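PDB 7P0Z: ESX-1 secretion-associated protein EspB from Mycobacterium marinum, which is exported by the ESX-1 secretion system and assembles into a seven-subunit, channel-like structure that probably takes part in protein transport. Local coordinates for residues Arg19-Glu24 and Ser75-Ala80; Val23-Ala28 and Ile169-Ile174; Lys141-Asp146 and Trp220-His225; Asp134-Ala139 and Pro226-Ile231; Ser130-Leu135 and Lys249-Tyr254. One frame throughout, in Å; residues are numbered along the deposited sequence.

From the N terminus, residues 19-24 meet 75-80 in contact 1, closing the first loop inside the PE domain. Contact 2 starts from the same part of the chain, sharing Val-23 and Glu-24, but reaches on to 169-174 and so ties the PE to the PPE domain. Three loops then open at and along helix 133-143 in the order contact 5, contact 4, contact 3 and close in the order contact 3, contact 4, contact 5, at 220-225, 226-231 and 249-254. Contact 3 is nested inside both others, while contacts 4 and 5 share Asp-134 and Leu-135. All three are crossed by contact 2 and follow contact 1 in series. Contacts 1 and 5 have centres about 69 Å apart.

Contact 1 of 5, residues Arg19-Glu24 and Ser75-Ala80; sequences RADEVE and SLRNAA
Arg-77 lays its side chain across the last turn of helix 13-23, passing Ala-20 on the way to Asp-21 and Glu-24. From CB, the torsion about CA-CB sets CG beside the backbone N (chi1 -67°), and CG lies 4.0 Å from Ala-20 CB. The chain then runs extended to NE, so the same methyl ends up over one face of the guanidinium, offset toward its rim. At the tip NH2 does the work alone: it bonds Asp-21 OD1 at 2.7 Å and Glu-24 OE2 at 2.8 Å, both partners lying near the guanidinium plane. The two carboxylates receive it differently. OD1 is met nearly end-on along its C-O bond, whereas OE2 is approached from above its carboxylate, 53° out of plane. Two acidic partners on one nitrogen should fix the rotation of the group and favour its charged state. Beside this salt-bridge network runs an apolar seam, in which Ala-20 CB touches Leu-76 CB at 3.9 Å and Val-23 CG1 meets Leu-76 CD1 tip to tip. With segment axes 9.6 Å apart at 178°, the arrangement is an antiparallel helix pair within the PE domain.

Contact 2 of 5, residues Val23-Ala28 and Ile169-Ile174; sequences VEAPMA and IKRFRI
Arg-171 points its guanidinium edge-on into the backbone that leaves helix 13-23, and the nearby side chains are ordered around that flat group. NH1 is gripped by two carbonyls. Ala-25 O lies in the guanidinium plane at 2.6 Å from NH1, in a nearly straight bond (175° at the hydrogen). Val-23 O, 2.9 Å from NH1, is tilted from that plane, and the nitrogen sits well above the carbonyl plane of Val-23. NH2 adds weak bonds to Ala-25 O and Pro-26 O, and outside the segments it pairs with Asp-168 OD2. Met-27 takes a face instead of an edge: its CG stands 3.4 Å above the plane, offset to the rim, and the two side chains run oblique to each other. In Arg-171, CG lies between the backbone N and the carbonyl carbon (chi1 64°), and a bend at chi3 turns the guanidinium toward the carbonyls. The stem is held too, since Arg-171 CG lies 3.7 Å above the centre of the Phe-172 ring. The Phe-172 and Val-23 side chains cross at about a right angle, Phe-172 CE1 meeting Val-23 CG2 at 3.7 Å. Beyond the segments, Met-27 also packs on Ile-197 of helix 181-224. An arginine gripping the carbonyls of Val-23 and Ala-25, and weakly that of Pro-26, thus fastens the PE-domain loop after helix 13-23 to the PPE-domain loop between helices 149-166 and 181-224.

Contact 3 of 5, residues Lys141-Asp146 and Trp220-His225; sequences KLESGD and WARRGH
Leu-142 and Ala-221 begin the apolar part of this contact, with Leu-142 CD1 on Ala-221 CB at 4.0 Å. The other methyl, CD2, rests against two groups of the second segment, 3.6 Å from Ala-221 O and 3.6 Å from His-225 CB. The leucine reaches across because its CG stands opposite the backbone N (chi1 -175°), and it runs obliquely to the His-225 side chain. The segments come from the end of helix 133-143 and the end of helix 181-224, so within the PPE domain the contact ties the short helix 133-143 to the long helix 181-224 where both run out into loops. The charged part is looser. Arg-222, extended from CG to NE, presents a guanidinium edge to Glu-143 CA, 3.1 Å from NH1. The side chains cross at about a right angle and the carboxylate is turned 74° from the guanidinium plane. The salt bridge is long, 3.9 Å between Glu-143 OE1 and Arg-222 NH2. The stronger polar partners lie elsewhere: Glu-143 OE2 accepts the backbone N-H of Leu-228, and His-225 NE2 is hydrogen-bonded to Ser-258 OG of helix 244-268, which should help fix the imidazole beside Leu-142.

Contact 4 of 5, residues Asp134-Ala139 and Pro226-Ile231; sequences DLKTAA and PTLADI
Leu-135 O accepts a backbone hydrogen bond from Ala-139 N at 2.9 Å, and Ile-231 CD1 packs against the same oxygen at 3.4 Å. The second is packing and not a bond, and all other cross-contact touches are likewise of van der Waals type. Ile-231 CD1 drops into a notch made by residues one turn apart, since it also lies 3.7 Å from Leu-135 CB and 3.7 Å from Ala-139 CB. It gets there because CG1 stands beside the backbone N (chi1 -67°), which carries the longer branch toward helix 133-143. The shorter branch, CG2, meets Lys-136 CG at 3.6 Å, the two side chains running slantwise past each other. Lys-136 thus contributes its aliphatic stem; beyond it the chain bends at chi3, and NZ forms a long, weak ion pair with Glu-235. Ala-139, small enough for close approach, also faces the start of the second helix, its CB 4.2 Å from Leu-228 CB and 4.0 Å from Pro-226 O. Thr-227, at the N-cap position, makes no capping bond through its side chain. Through Ala-139 against Leu-228, helix 228-237 begins alongside helix 133-143, while helix 244-268 closes in from beside them, its Thr-257 touching Pro-226 and its Gln-255 and Ser-258 touching Leu-135.

Contact 5 of 5, residues Ser130-Leu135 and Lys249-Tyr254; sequences SDFTDL and KLYAEY
Tyr-251 turns the edge of its ring to the face of Phe-132, an offset edge-to-face aromatic pair where the start of helix 133-143 meets helix 244-268 in the PPE domain. The evidence is a centroid separation of 4.9 Å with the planes 88° apart; one carbon pair is modelled doubtfully close. Ser-130 covers a face of the tyrosine instead: its CB sits 3.7 Å from the Tyr-251 ring centroid, 21° off the normal, a CH-pi contact. The tyrosine therefore has one neighbour at its edge and another over a face, which should restrict its swing. CG anti to the backbone N (chi1 178°) carries the ring toward residues 130-132. In the next shell Phe-132, at the N-cap position of helix 133-143, is flanked by Glu-235 of helix 228-237. Ser-130 is the first ordered residue after the unmodelled 87-129, so the pair lies where the chain becomes visible again. One helical turn beyond Tyr-251, Tyr-254 packs on Leu-234 and Asp-230. Leu-135 CD1 lies 4.3 Å from Tyr-254 CB and 4.0 Å from Tyr-254 O, an oxygen that also accepts a hydrogen bond from Thr-257 OG1.

Contact 1 of 5, residues Arg19-Glu24 and Ser75-Ala80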
# COMPACT_ATOMS: atom_id res chain seq x y z
N ARG A 19 34.81 -31.06 -5.00
CA ARG A 19 33.87 -29.99 -4.70
C ARG A 19 34.25 -29.26 -3.43
O ARG A 19 34.06 -28.05 -3.33
CB ARG A 19 32.47 -30.57 -4.60
CG ARG A 19 31.93 -31.06 -5.90
CD ARG A 19 31.95 -30.00 -6.97
NE ARG A 19 31.16 -28.85 -6.57
CZ ARG A 19 29.84 -28.78 -6.69
NH1 ARG A 19 29.16 -29.79 -7.18
NH2 ARG A 19 29.20 -27.69 -6.28
N ALA A 20 34.80 -29.97 -2.45
CA ALA A 20 35.26 -29.31 -1.24
C ALA A 20 36.39 -28.35 -1.53
O ALA A 20 36.42 -27.24 -1.00
CB ALA A 20 35.70 -30.34 -0.21
N ASP A 21 37.34 -28.75 -2.37
CA ASP A 21 38.38 -27.79 -2.72
C ASP A 21 37.83 -26.63 -3.53
O ASP A 21 38.29 -25.51 -3.38
CB ASP A 21 39.50 -28.48 -3.47
CG ASP A 21 40.37 -29.28 -2.56
OD1 ASP A 21 40.28 -29.08 -1.34
OD2 ASP A 21 41.14 -30.12 -3.06
N GLU A 22 36.84 -26.88 -4.38
CA GLU A 22 36.29 -25.81 -5.19
C GLU A 22 35.50 -24.81 -4.36
O GLU A 22 35.46 -23.63 -4.70
CB GLU A 22 35.41 -26.39 -6.29
CG GLU A 22 34.85 -25.35 -7.21
CD GLU A 22 34.00 -25.90 -8.31
OE1 GLU A 22 33.87 -27.13 -8.42
OE2 GLU A 22 33.41 -25.10 -9.06
N VAL A 23 34.87 -25.25 -3.28
CA VAL A 23 33.96 -24.35 -2.61
C VAL A 23 34.71 -23.36 -1.73
O VAL A 23 34.21 -22.26 -1.48
CB VAL A 23 32.92 -25.15 -1.81
CG1 VAL A 23 33.52 -25.72 -0.55
CG2 VAL A 23 31.72 -24.28 -1.49
N GLU A 24 35.89 -23.71 -1.25
CA GLU A 24 36.65 -22.83 -0.40
C GLU A 24 37.80 -22.16 -1.13
O GLU A 24 38.65 -21.56 -0.50
CB GLU A 24 37.19 -23.58 0.81
CG GLU A 24 38.41 -24.40 0.50
CD GLU A 24 39.03 -25.01 1.72
OE1 GLU A 24 38.69 -24.59 2.84
OE2 GLU A 24 39.88 -25.90 1.57
N SER A 75 33.23 -29.81 6.43
CA SER A 75 32.13 -30.74 6.57
C SER A 75 32.04 -31.67 5.37
O SER A 75 31.71 -32.85 5.51
CB SER A 75 30.82 -30.00 6.77
OG SER A 75 30.78 -29.39 8.04
N LEU A 76 32.31 -31.16 4.18
CA LEU A 76 32.29 -32.02 3.01
C LEU A 76 33.37 -33.08 3.08
O LEU A 76 33.15 -34.22 2.68
CB LEU A 76 32.44 -31.20 1.74
CG LEU A 76 31.25 -30.35 1.34
CD1 LEU A 76 31.67 -29.36 0.30
CD2 LEU A 76 30.14 -31.21 0.84
N ARG A 77 34.55 -32.71 3.55
CA ARG A 77 35.61 -33.70 3.67
C ARG A 77 35.26 -34.77 4.68
O ARG A 77 35.54 -35.95 4.48
CB ARG A 77 36.92 -33.03 4.01
CG ARG A 77 37.39 -32.19 2.90
CD ARG A 77 38.75 -31.70 3.13
NE ARG A 77 39.11 -30.77 2.08
CZ ARG A 77 39.06 -29.45 2.22
NH1 ARG A 77 38.68 -28.94 3.37
NH2 ARG A 77 39.39 -28.66 1.22
N ASN A 78 34.62 -34.38 5.78
CA ASN A 78 34.18 -35.39 6.73
C ASN A 78 33.13 -36.31 6.11
O ASN A 78 33.20 -37.54 6.25
CB ASN A 78 33.64 -34.72 7.98
CG ASN A 78 34.71 -33.96 8.74
OD1 ASN A 78 35.89 -34.07 8.43
ND2 ASN A 78 34.29 -33.20 9.72
N ALA A 79 32.17 -35.73 5.41
CA ALA A 79 31.16 -36.53 4.76
C ALA A 79 31.77 -37.49 3.76
O ALA A 79 31.28 -38.60 3.57
CB ALA A 79 30.15 -35.62 4.07
N ALA A 80 32.83 -37.07 3.08
CA ALA A 80 33.53 -37.96 2.18
C ALA A 80 34.21 -39.09 2.94
O ALA A 80 34.16 -40.24 2.52
CB ALA A 80 34.54 -37.19 1.36

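Contact 2 of 5, residues Val23-Ala28 and Ile169-Ile174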
# COMPACT_ATOMS: atom_id res chain seq x y z
N VAL A 23 34.87 -25.25 -3.28
CA VAL A 23 33.96 -24.35 -2.61
C VAL A 23 34.71 -23.36 -1.73
O VAL A 23 34.21 -22.26 -1.48
CB VAL A 23 32.92 -25.15 -1.81
CG1 VAL A 23 33.52 -25.72 -0.55
CG2 VAL A 23 31.72 -24.28 -1.49
N GLU A 24 35.89 -23.71 -1.25
CA GLU A 24 36.65 -22.83 -0.40
C GLU A 24 37.80 -22.16 -1.13
O GLU A 24 38.65 -21.56 -0.50
CB GLU A 24 37.19 -23.58 0.81
CG GLU A 24 38.41 -24.40 0.50
CD GLU A 24 39.03 -25.01 1.72
OE1 GLU A 24 38.69 -24.59 2.84
OE2 GLU A 24 39.88 -25.90 1.57
N ALA A 25 37.84 -22.25 -2.45
CA ALA A 25 38.82 -21.49 -3.19
C ALA A 25 38.53 -20.00 -3.01
O ALA A 25 37.38 -19.62 -2.81
CB ALA A 25 38.79 -21.86 -4.66
N PRO A 26 39.54 -19.15 -3.05
CA PRO A 26 39.29 -17.72 -2.88
C PRO A 26 38.35 -17.19 -3.93
O PRO A 26 38.41 -17.57 -5.09
CB PRO A 26 40.68 -17.10 -3.01
CG PRO A 26 41.46 -18.09 -3.73
CD PRO A 26 40.96 -19.42 -3.32
N MET A 27 37.46 -16.31 -3.52
CA MET A 27 36.62 -15.60 -4.45
C MET A 27 37.33 -14.32 -4.87
O MET A 27 38.50 -14.10 -4.55
CB MET A 27 35.25 -15.34 -3.86
CG MET A 27 34.60 -16.60 -3.37
SD MET A 27 32.99 -16.35 -2.66
CE MET A 27 31.98 -16.35 -4.11
N ALA A 28 36.63 -13.47 -5.59
CA ALA A 28 37.22 -12.21 -6.03
C ALA A 28 37.61 -11.37 -4.83
O ALA A 28 37.01 -11.44 -3.77
CB ALA A 28 36.23 -11.46 -6.90
N ILE A 169 29.07 -18.46 -8.42
CA ILE A 169 28.18 -19.34 -7.69
C ILE A 169 28.13 -20.74 -8.27
O ILE A 169 27.36 -21.56 -7.80
CB ILE A 169 26.77 -18.74 -7.58
CG1 ILE A 169 26.18 -18.52 -8.96
CG2 ILE A 169 26.80 -17.46 -6.80
CD1 ILE A 169 24.72 -18.37 -8.95
N LYS A 170 28.94 -21.03 -9.29
CA LYS A 170 29.10 -22.41 -9.73
C LYS A 170 29.52 -23.31 -8.59
O LYS A 170 29.11 -24.46 -8.52
CB LYS A 170 30.14 -22.52 -10.82
CG LYS A 170 29.75 -22.01 -12.12
CD LYS A 170 30.99 -21.89 -12.94
CE LYS A 170 31.58 -23.25 -13.16
NZ LYS A 170 32.76 -23.18 -14.05
N ARG A 171 30.36 -22.80 -7.70
CA ARG A 171 30.86 -23.62 -6.62
C ARG A 171 29.77 -24.12 -5.69
O ARG A 171 30.08 -24.89 -4.79
CB ARG A 171 31.90 -22.84 -5.82
CG ARG A 171 31.34 -21.63 -5.14
CD ARG A 171 32.39 -20.93 -4.35
NE ARG A 171 33.39 -20.26 -5.18
CZ ARG A 171 34.61 -19.96 -4.76
NH1 ARG A 171 34.97 -20.28 -3.53
NH2 ARG A 171 35.46 -19.36 -5.56
N PHE A 172 28.53 -23.71 -5.87
CA PHE A 172 27.46 -24.21 -5.02
C PHE A 172 26.46 -25.07 -5.77
O PHE A 172 25.40 -25.36 -5.22
CB PHE A 172 26.72 -23.07 -4.35
CG PHE A 172 27.59 -22.15 -3.62
CD1 PHE A 172 28.32 -22.58 -2.55
CD2 PHE A 172 27.66 -20.84 -3.98
CE1 PHE A 172 29.12 -21.73 -1.86
CE2 PHE A 172 28.45 -19.97 -3.29
CZ PHE A 172 29.18 -20.42 -2.22
N ARG A 173 26.77 -25.48 -6.98
CA ARG A 173 25.85 -26.32 -7.73
C ARG A 173 25.64 -27.65 -7.03
O ARG A 173 26.44 -28.09 -6.21
CB ARG A 173 26.37 -26.54 -9.14
CG ARG A 173 27.56 -27.40 -9.18
CD ARG A 173 28.15 -27.40 -10.53
NE ARG A 173 29.35 -28.21 -10.56
CZ ARG A 173 30.54 -27.79 -10.16
NH1 ARG A 173 30.67 -26.57 -9.69
NH2 ARG A 173 31.58 -28.58 -10.22
N ILE A 174 24.53 -28.30 -7.38
CA ILE A 174 24.23 -29.63 -6.89
C ILE A 174 25.27 -30.63 -7.37
O ILE A 174 26.03 -30.39 -8.31
CB ILE A 174 22.83 -30.04 -7.35
CG1 ILE A 174 22.81 -30.05 -8.87
CG2 ILE A 174 21.79 -29.11 -6.81
CD1 ILE A 174 21.57 -30.58 -9.42

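Contact 3 of 5, residues Lys141-Asp146 and Trp220-His225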
# COMPACT_ATOMS: atom_id res chain seq x y z
N LYS A 141 33.59 26.08 -1.78
CA LYS A 141 33.45 24.69 -1.38
C LYS A 141 32.96 23.83 -2.54
O LYS A 141 33.54 22.79 -2.83
CB LYS A 141 32.49 24.59 -0.21
CG LYS A 141 33.15 24.84 1.09
CD LYS A 141 32.14 24.81 2.18
CE LYS A 141 32.68 25.50 3.38
NZ LYS A 141 34.14 25.46 3.28
N LEU A 142 31.93 24.28 -3.23
CA LEU A 142 31.36 23.47 -4.29
C LEU A 142 32.35 23.17 -5.40
O LEU A 142 32.26 22.13 -6.04
CB LEU A 142 30.14 24.16 -4.86
CG LEU A 142 29.40 23.33 -5.89
CD1 LEU A 142 28.75 22.12 -5.21
CD2 LEU A 142 28.39 24.16 -6.60
N GLU A 143 33.29 24.05 -5.65
CA GLU A 143 34.20 23.81 -6.75
C GLU A 143 35.52 23.21 -6.30
O GLU A 143 36.39 23.00 -7.13
CB GLU A 143 34.46 25.09 -7.52
CG GLU A 143 33.18 25.74 -7.97
CD GLU A 143 33.41 27.09 -8.60
OE1 GLU A 143 34.57 27.42 -8.90
OE2 GLU A 143 32.42 27.82 -8.80
N SER A 144 35.67 22.94 -5.03
CA SER A 144 36.86 22.27 -4.55
C SER A 144 36.71 20.76 -4.73
O SER A 144 35.75 20.27 -5.32
CB SER A 144 37.11 22.65 -3.10
OG SER A 144 38.28 22.04 -2.64
N GLY A 145 37.67 20.02 -4.21
CA GLY A 145 37.60 18.58 -4.30
C GLY A 145 37.93 18.10 -5.69
O GLY A 145 38.36 18.85 -6.56
N ASP A 146 37.72 16.81 -5.90
CA ASP A 146 38.03 16.22 -7.19
C ASP A 146 36.82 16.11 -8.08
O ASP A 146 36.92 15.54 -9.17
CB ASP A 146 38.68 14.86 -7.02
CG ASP A 146 37.77 13.83 -6.39
OD1 ASP A 146 36.60 14.13 -6.06
OD2 ASP A 146 38.24 12.71 -6.17
N TRP A 220 25.21 17.87 -10.98
CA TRP A 220 23.96 18.62 -10.99
C TRP A 220 24.09 19.91 -10.20
O TRP A 220 23.61 20.97 -10.63
CB TRP A 220 22.86 17.75 -10.41
CG TRP A 220 21.63 18.45 -10.18
CD1 TRP A 220 20.60 18.56 -11.04
CD2 TRP A 220 21.25 19.13 -9.00
NE1 TRP A 220 19.60 19.28 -10.48
CE2 TRP A 220 19.97 19.65 -9.23
CE3 TRP A 220 21.87 19.37 -7.78
CZ2 TRP A 220 19.30 20.39 -8.28
CZ3 TRP A 220 21.21 20.10 -6.85
CH2 TRP A 220 19.94 20.61 -7.10
N ALA A 221 24.74 19.84 -9.06
CA ALA A 221 24.93 21.02 -8.25
C ALA A 221 25.87 21.99 -8.92
O ALA A 221 25.73 23.21 -8.77
CB ALA A 221 25.46 20.63 -6.88
N ARG A 222 26.86 21.48 -9.63
CA ARG A 222 27.83 22.39 -10.21
C ARG A 222 27.24 23.16 -11.37
O ARG A 222 27.58 24.32 -11.58
CB ARG A 222 29.05 21.63 -10.65
CG ARG A 222 30.15 22.53 -10.89
CD ARG A 222 31.37 21.78 -11.26
NE ARG A 222 32.44 22.70 -11.55
CZ ARG A 222 33.17 23.23 -10.59
NH1 ARG A 222 32.87 22.93 -9.35
NH2 ARG A 222 34.15 24.07 -10.87
N ARG A 223 26.36 22.54 -12.14
CA ARG A 223 25.76 23.34 -13.19
C ARG A 223 24.49 24.03 -12.73
O ARG A 223 23.87 24.74 -13.51
CB ARG A 223 25.42 22.50 -14.42
CG ARG A 223 24.29 21.60 -14.18
CD ARG A 223 23.90 20.86 -15.39
NE ARG A 223 22.89 19.87 -15.03
CZ ARG A 223 23.16 18.61 -14.72
NH1 ARG A 223 24.40 18.17 -14.74
NH2 ARG A 223 22.18 17.79 -14.39
N GLY A 224 24.05 23.81 -11.50
CA GLY A 224 22.91 24.56 -11.04
C GLY A 224 23.23 25.73 -10.15
O GLY A 224 22.31 26.41 -9.70
N HIS A 225 24.49 25.97 -9.88
CA HIS A 225 24.91 26.92 -8.89
C HIS A 225 25.82 27.95 -9.52
O HIS A 225 26.66 27.62 -10.35
CB HIS A 225 25.66 26.20 -7.79
CG HIS A 225 25.88 27.00 -6.56
ND1 HIS A 225 27.08 27.62 -6.29
CD2 HIS A 225 25.10 27.22 -5.48
CE1 HIS A 225 27.02 28.22 -5.12
NE2 HIS A 225 25.82 27.99 -4.60

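Contact 4 of 5, residues Asp134-Ala139 and Pro226-Ile231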
# COMPACT_ATOMS: atom_id res chain seq x y z
N ASP A 134 28.92 34.68 1.95
CA ASP A 134 28.24 33.39 2.00
C ASP A 134 28.20 32.74 0.63
O ASP A 134 28.42 31.54 0.51
CB ASP A 134 26.84 33.54 2.55
CG ASP A 134 26.83 33.79 4.02
OD1 ASP A 134 27.78 33.34 4.69
OD2 ASP A 134 25.89 34.45 4.51
N LEU A 135 27.93 33.52 -0.41
CA LEU A 135 27.98 32.98 -1.76
C LEU A 135 29.39 32.55 -2.13
O LEU A 135 29.58 31.50 -2.74
CB LEU A 135 27.47 34.01 -2.76
CG LEU A 135 25.98 34.10 -3.06
CD1 LEU A 135 25.53 32.87 -3.73
CD2 LEU A 135 25.18 34.34 -1.81
N LYS A 136 30.39 33.35 -1.78
CA LYS A 136 31.75 32.98 -2.12
C LYS A 136 32.17 31.73 -1.37
O LYS A 136 32.88 30.88 -1.93
CB LYS A 136 32.70 34.13 -1.85
CG LYS A 136 32.68 35.16 -2.93
CD LYS A 136 33.27 36.47 -2.49
CE LYS A 136 34.76 36.39 -2.31
NZ LYS A 136 35.28 37.72 -1.92
N THR A 137 31.73 31.57 -0.13
CA THR A 137 32.03 30.36 0.61
C THR A 137 31.37 29.15 -0.03
O THR A 137 32.01 28.12 -0.26
CB THR A 137 31.58 30.51 2.05
OG1 THR A 137 32.00 31.78 2.54
CG2 THR A 137 32.19 29.46 2.90
N ALA A 138 30.08 29.26 -0.31
CA ALA A 138 29.37 28.16 -0.93
C ALA A 138 30.02 27.75 -2.24
O ALA A 138 30.27 26.57 -2.48
CB ALA A 138 27.92 28.55 -1.17
N ALA A 139 30.32 28.72 -3.10
CA ALA A 139 30.91 28.40 -4.38
C ALA A 139 32.30 27.81 -4.22
O ALA A 139 32.66 26.86 -4.91
CB ALA A 139 30.98 29.64 -5.26
N PRO A 226 25.67 29.22 -9.13
CA PRO A 226 26.51 30.27 -9.71
C PRO A 226 27.98 30.04 -9.43
O PRO A 226 28.38 29.74 -8.32
CB PRO A 226 26.00 31.53 -9.00
CG PRO A 226 24.64 31.19 -8.58
CD PRO A 226 24.64 29.76 -8.25
N THR A 227 28.78 30.24 -10.47
CA THR A 227 30.20 29.99 -10.40
C THR A 227 30.87 30.97 -9.45
O THR A 227 30.30 32.00 -9.09
CB THR A 227 30.78 30.10 -11.80
OG1 THR A 227 30.11 29.18 -12.65
CG2 THR A 227 32.24 29.75 -11.82
N LEU A 228 32.07 30.63 -9.00
CA LEU A 228 32.89 31.58 -8.28
C LEU A 228 33.24 32.77 -9.15
O LEU A 228 33.29 33.92 -8.68
CB LEU A 228 34.15 30.91 -7.77
CG LEU A 228 35.04 31.78 -6.88
CD1 LEU A 228 34.22 32.34 -5.75
CD2 LEU A 228 36.17 30.99 -6.32
N ALA A 229 33.52 32.53 -10.43
CA ALA A 229 33.79 33.62 -11.35
C ALA A 229 32.58 34.52 -11.51
O ALA A 229 32.71 35.74 -11.57
CB ALA A 229 34.24 33.07 -12.70
N ASP A 230 31.39 33.94 -11.58
CA ASP A 230 30.19 34.77 -11.68
C ASP A 230 29.98 35.60 -10.43
O ASP A 230 29.45 36.71 -10.50
CB ASP A 230 28.97 33.91 -11.95
CG ASP A 230 28.71 33.74 -13.40
OD1 ASP A 230 29.61 34.07 -14.19
OD2 ASP A 230 27.61 33.28 -13.75
N ILE A 231 30.37 35.08 -9.28
CA ILE A 231 30.19 35.83 -8.06
C ILE A 231 31.20 36.96 -7.98
O ILE A 231 30.87 38.07 -7.55
CB ILE A 231 30.27 34.90 -6.84
CG1 ILE A 231 29.09 33.94 -6.85
CG2 ILE A 231 30.29 35.67 -5.55
CD1 ILE A 231 29.20 32.83 -5.85

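Contact 5 of 5, residues Ser130-Leu135 and Lys249-Tyr254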
# COMPACT_ATOMS: atom_id res chain seq x y z
N SER A 130 25.23 44.54 0.74
CA SER A 130 25.12 43.10 0.54
C SER A 130 26.47 42.50 0.23
O SER A 130 27.04 42.75 -0.83
CB SER A 130 24.16 42.80 -0.60
OG SER A 130 24.69 43.27 -1.83
N ASP A 131 26.99 41.71 1.16
CA ASP A 131 28.27 41.07 0.92
C ASP A 131 28.07 39.71 0.29
O ASP A 131 27.01 39.10 0.36
CB ASP A 131 29.07 40.93 2.21
CG ASP A 131 28.30 40.24 3.27
OD1 ASP A 131 27.11 39.95 3.03
OD2 ASP A 131 28.88 40.01 4.35
N PHE A 132 29.13 39.24 -0.34
CA PHE A 132 29.09 38.04 -1.14
C PHE A 132 29.79 36.89 -0.47
O PHE A 132 30.10 35.89 -1.13
CB PHE A 132 29.73 38.32 -2.49
CG PHE A 132 29.11 39.46 -3.22
CD1 PHE A 132 28.12 39.25 -4.14
CD2 PHE A 132 29.50 40.75 -2.95
CE1 PHE A 132 27.55 40.29 -4.81
CE2 PHE A 132 28.93 41.80 -3.60
CZ PHE A 132 27.95 41.57 -4.53
N THR A 133 30.06 36.99 0.83
CA THR A 133 30.92 36.01 1.46
C THR A 133 30.22 34.68 1.70
O THR A 133 30.86 33.64 1.66
CB THR A 133 31.48 36.56 2.75
OG1 THR A 133 30.40 36.95 3.59
CG2 THR A 133 32.35 37.72 2.44
N ASP A 134 28.92 34.68 1.95
CA ASP A 134 28.24 33.39 2.00
C ASP A 134 28.20 32.74 0.63
O ASP A 134 28.42 31.54 0.51
CB ASP A 134 26.84 33.54 2.55
CG ASP A 134 26.83 33.79 4.02
OD1 ASP A 134 27.78 33.34 4.69
OD2 ASP A 134 25.89 34.45 4.51
N LEU A 135 27.93 33.52 -0.41
CA LEU A 135 27.98 32.98 -1.76
C LEU A 135 29.39 32.55 -2.13
O LEU A 135 29.58 31.50 -2.74
CB LEU A 135 27.47 34.01 -2.76
CG LEU A 135 25.98 34.10 -3.06
CD1 LEU A 135 25.53 32.87 -3.73
CD2 LEU A 135 25.18 34.34 -1.81
N LYS A 249 19.42 43.19 -7.69
CA LYS A 249 18.51 42.16 -8.16
C LYS A 249 19.23 40.84 -8.39
O LYS A 249 18.80 39.78 -7.91
CB LYS A 249 17.85 42.66 -9.45
CG LYS A 249 16.91 41.70 -10.12
CD LYS A 249 16.32 42.36 -11.34
CE LYS A 249 15.46 41.43 -12.15
NZ LYS A 249 16.31 40.48 -12.88
N LEU A 250 20.35 40.89 -9.10
CA LEU A 250 21.10 39.68 -9.41
C LEU A 250 21.64 39.03 -8.15
O LEU A 250 21.69 37.80 -8.05
CB LEU A 250 22.23 39.99 -10.38
CG LEU A 250 22.80 38.76 -11.09
CD1 LEU A 250 21.69 37.87 -11.56
CD2 LEU A 250 23.67 39.15 -12.26
N TYR A 251 22.08 39.83 -7.18
CA TYR A 251 22.56 39.28 -5.92
C TYR A 251 21.47 38.51 -5.22
O TYR A 251 21.70 37.40 -4.72
CB TYR A 251 23.04 40.40 -5.02
CG TYR A 251 23.51 39.96 -3.68
CD1 TYR A 251 24.81 39.59 -3.48
CD2 TYR A 251 22.67 39.95 -2.59
CE1 TYR A 251 25.27 39.23 -2.26
CE2 TYR A 251 23.12 39.58 -1.37
CZ TYR A 251 24.42 39.22 -1.21
OH TYR A 251 24.90 38.84 0.00
N ALA A 252 20.29 39.09 -5.15
CA ALA A 252 19.21 38.37 -4.49
C ALA A 252 18.88 37.09 -5.24
O ALA A 252 18.59 36.06 -4.62
CB ALA A 252 17.97 39.26 -4.38
N GLU A 253 18.91 37.12 -6.57
CA GLU A 253 18.60 35.90 -7.31
C GLU A 253 19.65 34.82 -7.09
O GLU A 253 19.31 33.65 -6.91
CB GLU A 253 18.44 36.19 -8.79
CG GLU A 253 17.11 36.83 -9.10
CD GLU A 253 16.88 36.99 -10.58
OE1 GLU A 253 17.82 36.75 -11.36
OE2 GLU A 253 15.75 37.34 -10.96
N TYR A 254 20.92 35.20 -7.13
CA TYR A 254 21.97 34.24 -6.83
C TYR A 254 21.78 33.65 -5.45
O TYR A 254 21.87 32.44 -5.27
CB TYR A 254 23.34 34.89 -6.89
CG TYR A 254 23.87 35.09 -8.26
CD1 TYR A 254 23.12 34.76 -9.37
CD2 TYR A 254 25.17 35.52 -8.44
CE1 TYR A 254 23.64 34.92 -10.62
CE2 TYR A 254 25.68 35.67 -9.68
CZ TYR A 254 24.92 35.37 -10.77
OH TYR A 254 25.48 35.54 -12.00